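Local coordinates for protein thioredoxin (Thermosipho africanus, PDB 6MOS) that probably acts as a thiol-disulfide oxidoreductase of the thioredoxin family, exchanging a CxxC disulfide with those of partner proteins, at residues A[29-34]-A[83-88]; A[33-38]-A[77-82]. One frame throughout, in Å; residues are numbered along the deposited sequence.

The chain enters the fold through strand 29-34, which sits between strands 58-63 and 81-86 in the sheet. It then runs through the turn at 35-38 into helix 39-55, strand 58-63 and helix 69-73 before coming back at 77-82. Interaction 2 pairs this return with 33-38 and closes a loop of 38 residues. Interaction 1 follows at once, where 83-88 lies beside 29-34 and closes a wider loop of 48 residues. The two closures nest and do not cross. They share F33 and K34, and Y32 packs on V82 between them. Interaction 1 belongs to the sheet centre, and interaction 2 to the disulfide end.

Interaction 1: residues A[29-34]-A[83-88]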
loop_
_atom_site.group_PDB
_atom_site.type_symbol
_atom_site.label_atom_id
_atom_site.label_comp_id
_atom_site.label_asym_id
_atom_site.label_seq_id
_atom_site.Cartn_x
_atom_site.Cartn_y
_atom_site.Cartn_z
ATOM N N LYS A 29 1.828 7.583 4.635
ATOM C CA LYS A 29 2.620 6.369 4.565
ATOM C C LYS A 29 1.863 5.371 3.716
ATOM O O LYS A 29 0.636 5.273 3.816
ATOM C CB LYS A 29 2.874 5.769 5.950
ATOM C CG LYS A 29 3.923 4.683 5.935
ATOM C CD LYS A 29 3.773 3.743 7.112
ATOM C CE LYS A 29 4.869 2.700 7.090
ATOM N NZ LYS A 29 4.833 1.807 8.284
ATOM N N ILE A 30 2.596 4.654 2.870
ATOM C CA ILE A 30 2.074 3.503 2.145
ATOM C C ILE A 30 2.648 2.242 2.768
ATOM O O ILE A 30 3.862 2.140 2.966
ATOM C CB ILE A 30 2.423 3.567 0.651
ATOM C CG1 ILE A 30 1.816 4.832 0.027
ATOM C CG2 ILE A 30 1.988 2.266 -0.053
ATOM C CD1 ILE A 30 2.273 5.093 -1.395
ATOM N N GLU A 31 1.779 1.282 3.071
ATOM C CA GLU A 31 2.193 -0.042 3.516
ATOM C C GLU A 31 1.810 -1.034 2.429
ATOM O O GLU A 31 0.642 -1.098 2.037
ATOM C CB GLU A 31 1.551 -0.399 4.855
ATOM C CG GLU A 31 2.240 0.394 6.006
ATOM C CD GLU A 31 1.716 0.078 7.399
ATOM O OE1 GLU A 31 0.688 -0.590 7.512
ATOM O OE2 GLU A 31 2.334 0.534 8.407
ATOM N N TYR A 32 2.796 -1.780 1.931
ATOM C CA TYR A 32 2.616 -2.704 0.812
ATOM C C TYR A 32 2.879 -4.108 1.335
ATOM O O TYR A 32 4.010 -4.421 1.706
ATOM C CB TYR A 32 3.577 -2.357 -0.319
ATOM C CG TYR A 32 3.414 -3.214 -1.548
ATOM C CD1 TYR A 32 2.350 -3.013 -2.400
ATOM C CD2 TYR A 32 4.336 -4.204 -1.858
ATOM C CE1 TYR A 32 2.187 -3.800 -3.524
ATOM C CE2 TYR A 32 4.184 -5.004 -2.988
ATOM C CZ TYR A 32 3.105 -4.791 -3.813
ATOM O OH TYR A 32 2.936 -5.565 -4.950
ATOM N N PHE A 33 1.847 -4.948 1.363
ATOM C CA PHE A 33 1.953 -6.304 1.897
ATOM C C PHE A 33 2.120 -7.287 0.750
ATOM O O PHE A 33 1.334 -7.273 -0.202
ATOM C CB PHE A 33 0.730 -6.673 2.736
ATOM C CG PHE A 33 0.522 -5.776 3.933
ATOM C CD1 PHE A 33 -0.177 -4.581 3.808
ATOM C CD2 PHE A 33 1.022 -6.132 5.177
ATOM C CE1 PHE A 33 -0.374 -3.748 4.911
ATOM C CE2 PHE A 33 0.833 -5.307 6.288
ATOM C CZ PHE A 33 0.139 -4.117 6.154
ATOM N N LYS A 34 3.143 -8.134 0.839
ATOM C CA LYS A 34 3.482 -9.010 -0.274
ATOM C C LYS A 34 4.017 -10.328 0.265
ATOM O O LYS A 34 4.234 -10.498 1.465
ATOM C CB LYS A 34 4.502 -8.336 -1.213
ATOM C CG LYS A 34 5.826 -7.880 -0.544
ATOM C CD LYS A 34 6.861 -9.023 -0.492
ATOM C CE LYS A 34 8.202 -8.565 0.064
ATOM N NZ LYS A 34 9.225 -9.639 -0.147
ATOM N N ILE A 83 -2.192 -0.342 1.935
ATOM C CA ILE A 83 -2.860 0.488 2.927
ATOM C C ILE A 83 -2.226 1.866 2.852
ATOM O O ILE A 83 -1.001 1.989 2.918
ATOM C CB ILE A 83 -2.749 -0.102 4.345
ATOM C CG1 ILE A 83 -3.367 -1.505 4.399
ATOM C CG2 ILE A 83 -3.467 0.782 5.356
ATOM C CD1 ILE A 83 -3.429 -2.077 5.798
ATOM N N ILE A 84 -3.047 2.894 2.649
ATOM C CA ILE A 84 -2.590 4.278 2.711
ATOM C C ILE A 84 -2.926 4.822 4.094
ATOM O O ILE A 84 -4.052 4.654 4.579
ATOM C CB ILE A 84 -3.229 5.123 1.595
ATOM C CG1 ILE A 84 -2.971 4.462 0.232
ATOM C CG2 ILE A 84 -2.667 6.531 1.621
ATOM C CD1 ILE A 84 -3.699 5.121 -0.925
ATOM N N LEU A 85 -1.949 5.443 4.749
ATOM C CA LEU A 85 -2.158 5.945 6.097
ATOM C C LEU A 85 -1.698 7.389 6.200
ATOM O O LEU A 85 -0.853 7.854 5.428
ATOM C CB LEU A 85 -1.417 5.108 7.153
ATOM C CG LEU A 85 -1.759 3.620 7.231
ATOM C CD1 LEU A 85 -0.730 2.802 6.465
ATOM C CD2 LEU A 85 -1.871 3.149 8.666
ATOM N N ASP A 86 -2.260 8.082 7.188
ATOM C CA ASP A 86 -1.843 9.427 7.558
ATOM C C ASP A 86 -1.906 9.523 9.073
ATOM O O ASP A 86 -2.983 9.361 9.655
ATOM C CB ASP A 86 -2.742 10.479 6.910
ATOM C CG ASP A 86 -2.281 11.894 7.187
ATOM O OD1 ASP A 86 -1.129 12.072 7.641
ATOM O OD2 ASP A 86 -3.072 12.828 6.944
ATOM N N LYS A 87 -0.764 9.784 9.709
ATOM C CA LYS A 87 -0.680 9.828 11.172
ATOM C C LYS A 87 -1.152 8.507 11.777
ATOM O O LYS A 87 -1.893 8.478 12.763
ATOM C CB LYS A 87 -1.477 11.010 11.740
ATOM C CG LYS A 87 -1.143 11.373 13.189
ATOM C CD LYS A 87 -2.397 11.378 14.069
ATOM C CE LYS A 87 -2.069 11.760 15.512
ATOM N NZ LYS A 87 -1.368 13.076 15.603
ATOM N N GLU A 88 -0.738 7.402 11.160
ATOM C CA GLU A 88 -1.108 6.042 11.547
ATOM C C GLU A 88 -2.604 5.770 11.413
ATOM O O GLU A 88 -3.078 4.719 11.866
ATOM C CB GLU A 88 -0.648 5.712 12.975
ATOM C CG GLU A 88 0.610 4.861 13.046
ATOM C CD GLU A 88 0.912 4.395 14.454
ATOM O OE1 GLU A 88 1.346 5.230 15.277
ATOM O OE2 GLU A 88 0.695 3.196 14.742
#
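I83 CD1 comes obliquely against the F33 ring, 3.6 Å from F33 CE1. F33 holds CG opposite its carbonyl carbon (chi1 -61°), which swings the ring back along the strand to I83. L85 CD1 sits over one face of the flat E31 carboxylate, 3.8 Å from E31 CD. E31 is extended beyond CG (chi2 -178°), and its CG and carboxylate both rest against L85 CD1. Its oxygens share the polar work. OE2 takes K29 NZ at 2.8 Å on its anti lone pair, in a salt bridge within the strand. OE1 is bonded to the hydroxyl of Y70. K29 NZ also bridges to E60.

The backbones run antiparallel. E31 and I83 form one hydrogen-bonded pair, with E31 N to I83 O 2.9 Å and the return bond I83 N to E31 O 2.9 Å. K29 and L85 form the next, but unevenly. L85 N gives a good bond to K29 O at 2.8 Å, while K29 N reaches L85 O at 2.8 Å with a bent N-H...O angle of 137°. Between them, I30 and I84 are the non-hydrogen-bonded pair. Their side chains lie on the other face, where both pack on I107 of helix 100-115.

On the I30 and I84 face the contact is thus largely apolar. The opposite face places a buried carboxylate beside L85, where K29 and Y70 probably keep it ionised and hold its rotation.

Interaction 2: residues A[33-38]-A[77-82]; sequences FKNDKC and FTVPTV
F33 and T81 form an antiparallel hydrogen-bonded pair where the two segments meet. F33 N gives T81 O an almost straight bond of 2.9 Å, while T81 N reaches F33 O at a longer 3.3 Å. Beyond this pair the ladder of backbone bonds ends, though the chains stay close. The peptide before P80 is cis, and P80 CA comes within 3.4 Å of F33 O. On the other segment, residues 35-38 make a type I turn, and C38 is the N-cap of helix 39-55.

V79 packs against the 33-38 segment. Its CG1 rests on the F33 backbone, with F33 O 3.4 Å away. Its CG2 touches both N35 ND2, at 3.5 Å, and C38 CB, at 4.0 Å. The N35 and V79 side chains cross at about a right angle. N35 folds back with CG between its own N and carbonyl carbon (chi1 71°), and OD1 accepts from K37 N at 2.8 Å, an Asx turn. With an alanine here, K37 N is likely to lose its acceptor and V79 CG2 its amide neighbour, and the turn before C38 may move more freely. C38 SG, in disulfide with C41, stands 3.9 Å from P80 CD. T81 OG1 donates to T78 O, tying the strand start to the bend before it.

A cis-proline loop facing a CxxC disulfide at a helix start marks the thioredoxin active site. In relatives, the main chain of the residue before this proline pairs with bound substrate, and V79 probably takes that place.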
loop_
_atom_site.group_PDB
_atom_site.type_symbol
_atom_site.label_atom_id
_atom_site.label_comp_id
_atom_site.label_asym_id
_atom_site.label_seq_id
_atom_site.Cartn_x
_atom_site.Cartn_y
_atom_site.Cartn_z
ATOM N N PHE A 33 1.847 -4.948 1.363
ATOM C CA PHE A 33 1.953 -6.304 1.897
ATOM C C PHE A 33 2.120 -7.287 0.750
ATOM O O PHE A 33 1.334 -7.273 -0.202
ATOM C CB PHE A 33 0.730 -6.673 2.736
ATOM C CG PHE A 33 0.522 -5.776 3.933
ATOM C CD1 PHE A 33 -0.177 -4.581 3.808
ATOM C CD2 PHE A 33 1.022 -6.132 5.177
ATOM C CE1 PHE A 33 -0.374 -3.748 4.911
ATOM C CE2 PHE A 33 0.833 -5.307 6.288
ATOM C CZ PHE A 33 0.139 -4.117 6.154
ATOM N N LYS A 34 3.143 -8.134 0.839
ATOM C CA LYS A 34 3.482 -9.010 -0.274
ATOM C C LYS A 34 4.017 -10.328 0.265
ATOM O O LYS A 34 4.234 -10.498 1.465
ATOM C CB LYS A 34 4.502 -8.336 -1.213
ATOM C CG LYS A 34 5.826 -7.880 -0.544
ATOM C CD LYS A 34 6.861 -9.023 -0.492
ATOM C CE LYS A 34 8.202 -8.565 0.064
ATOM N NZ LYS A 34 9.225 -9.639 -0.147
ATOM N N ASN A 35 4.218 -11.276 -0.644
ATOM C CA ASN A 35 5.152 -12.356 -0.385
ATOM C C ASN A 35 5.911 -12.623 -1.674
ATOM O O ASN A 35 5.576 -12.091 -2.740
ATOM C CB ASN A 35 4.449 -13.588 0.193
ATOM C CG ASN A 35 3.597 -14.307 -0.806
ATOM O OD1 ASN A 35 4.030 -14.616 -1.912
ATOM N ND2 ASN A 35 2.368 -14.595 -0.408
ATOM N N ASP A 36 6.975 -13.407 -1.581
ATOM C CA ASP A 36 7.842 -13.510 -2.743
ATOM C C ASP A 36 7.378 -14.583 -3.720
ATOM O O ASP A 36 8.024 -14.777 -4.754
ATOM C CB ASP A 36 9.292 -13.738 -2.310
ATOM C CG ASP A 36 9.984 -12.440 -1.907
ATOM O OD1 ASP A 36 9.506 -11.353 -2.309
ATOM O OD2 ASP A 36 11.006 -12.497 -1.193
ATOM N N LYS A 37 6.271 -15.261 -3.429
ATOM C CA LYS A 37 5.666 -16.209 -4.359
ATOM C C LYS A 37 4.491 -15.615 -5.122
ATOM O O LYS A 37 3.858 -16.318 -5.929
ATOM C CB LYS A 37 5.214 -17.458 -3.607
ATOM C CG LYS A 37 6.380 -18.299 -3.128
ATOM C CD LYS A 37 5.922 -19.484 -2.292
ATOM C CE LYS A 37 5.577 -19.055 -0.878
ATOM N NZ LYS A 37 5.690 -20.183 0.083
ATOM N N CYS A 38 4.197 -14.341 -4.901
ATOM C CA CYS A 38 3.045 -13.657 -5.492
ATOM C C CYS A 38 3.501 -12.873 -6.721
ATOM O O CYS A 38 4.255 -11.897 -6.611
ATOM C CB CYS A 38 2.391 -12.755 -4.446
ATOM S SG CYS A 38 1.232 -11.463 -5.024
ATOM N N PHE A 77 -4.769 -10.583 4.927
ATOM C CA PHE A 77 -4.768 -12.004 4.610
ATOM C C PHE A 77 -4.439 -12.321 3.168
ATOM O O PHE A 77 -4.020 -13.447 2.887
ATOM C CB PHE A 77 -6.129 -12.623 4.945
ATOM C CG PHE A 77 -6.620 -12.241 6.284
ATOM C CD1 PHE A 77 -5.924 -12.631 7.414
ATOM C CD2 PHE A 77 -7.755 -11.472 6.424
ATOM C CE1 PHE A 77 -6.356 -12.265 8.665
ATOM C CE2 PHE A 77 -8.199 -11.108 7.673
ATOM C CZ PHE A 77 -7.497 -11.500 8.796
ATOM N N THR A 78 -4.646 -11.396 2.251
ATOM C CA THR A 78 -4.319 -11.596 0.851
ATOM C C THR A 78 -3.231 -10.620 0.433
ATOM O O THR A 78 -3.103 -9.528 0.992
ATOM C CB THR A 78 -5.554 -11.412 -0.050
ATOM O OG1 THR A 78 -5.161 -11.566 -1.419
ATOM C CG2 THR A 78 -6.202 -10.051 0.168
ATOM N N VAL A 79 -2.439 -11.021 -0.553
ATOM C CA VAL A 79 -1.474 -10.104 -1.154
ATOM C C VAL A 79 -1.720 -10.047 -2.660
ATOM O O VAL A 79 -2.171 -11.037 -3.256
ATOM C CB VAL A 79 -0.026 -10.506 -0.808
ATOM C CG1 VAL A 79 0.184 -10.369 0.670
ATOM C CG2 VAL A 79 0.241 -11.953 -1.189
ATOM N N PRO A 80 -1.469 -8.914 -3.320
ATOM C CA PRO A 80 -0.999 -7.699 -2.635
ATOM C C PRO A 80 -2.106 -7.026 -1.827
ATOM O O PRO A 80 -3.284 -7.134 -2.189
ATOM C CB PRO A 80 -0.528 -6.817 -3.789
ATOM C CG PRO A 80 -1.389 -7.235 -4.949
ATOM C CD PRO A 80 -1.569 -8.734 -4.781
ATOM N N THR A 81 -1.749 -6.381 -0.715
ATOM C CA THR A 81 -2.652 -5.465 -0.038
ATOM C C THR A 81 -1.923 -4.138 0.094
ATOM O O THR A 81 -0.727 -4.115 0.390
ATOM C CB THR A 81 -3.107 -5.981 1.349
ATOM O OG1 THR A 81 -3.972 -7.121 1.212
ATOM C CG2 THR A 81 -3.837 -4.892 2.135
ATOM N N VAL A 82 -2.627 -3.044 -0.178
ATOM C CA VAL A 82 -2.067 -1.700 -0.078
ATOM C C VAL A 82 -2.876 -0.936 0.956
ATOM O O VAL A 82 -4.106 -0.893 0.878
ATOM C CB VAL A 82 -2.078 -0.965 -1.432
ATOM C CG1 VAL A 82 -1.575 0.455 -1.252
ATOM C CG2 VAL A 82 -1.204 -1.690 -2.434
#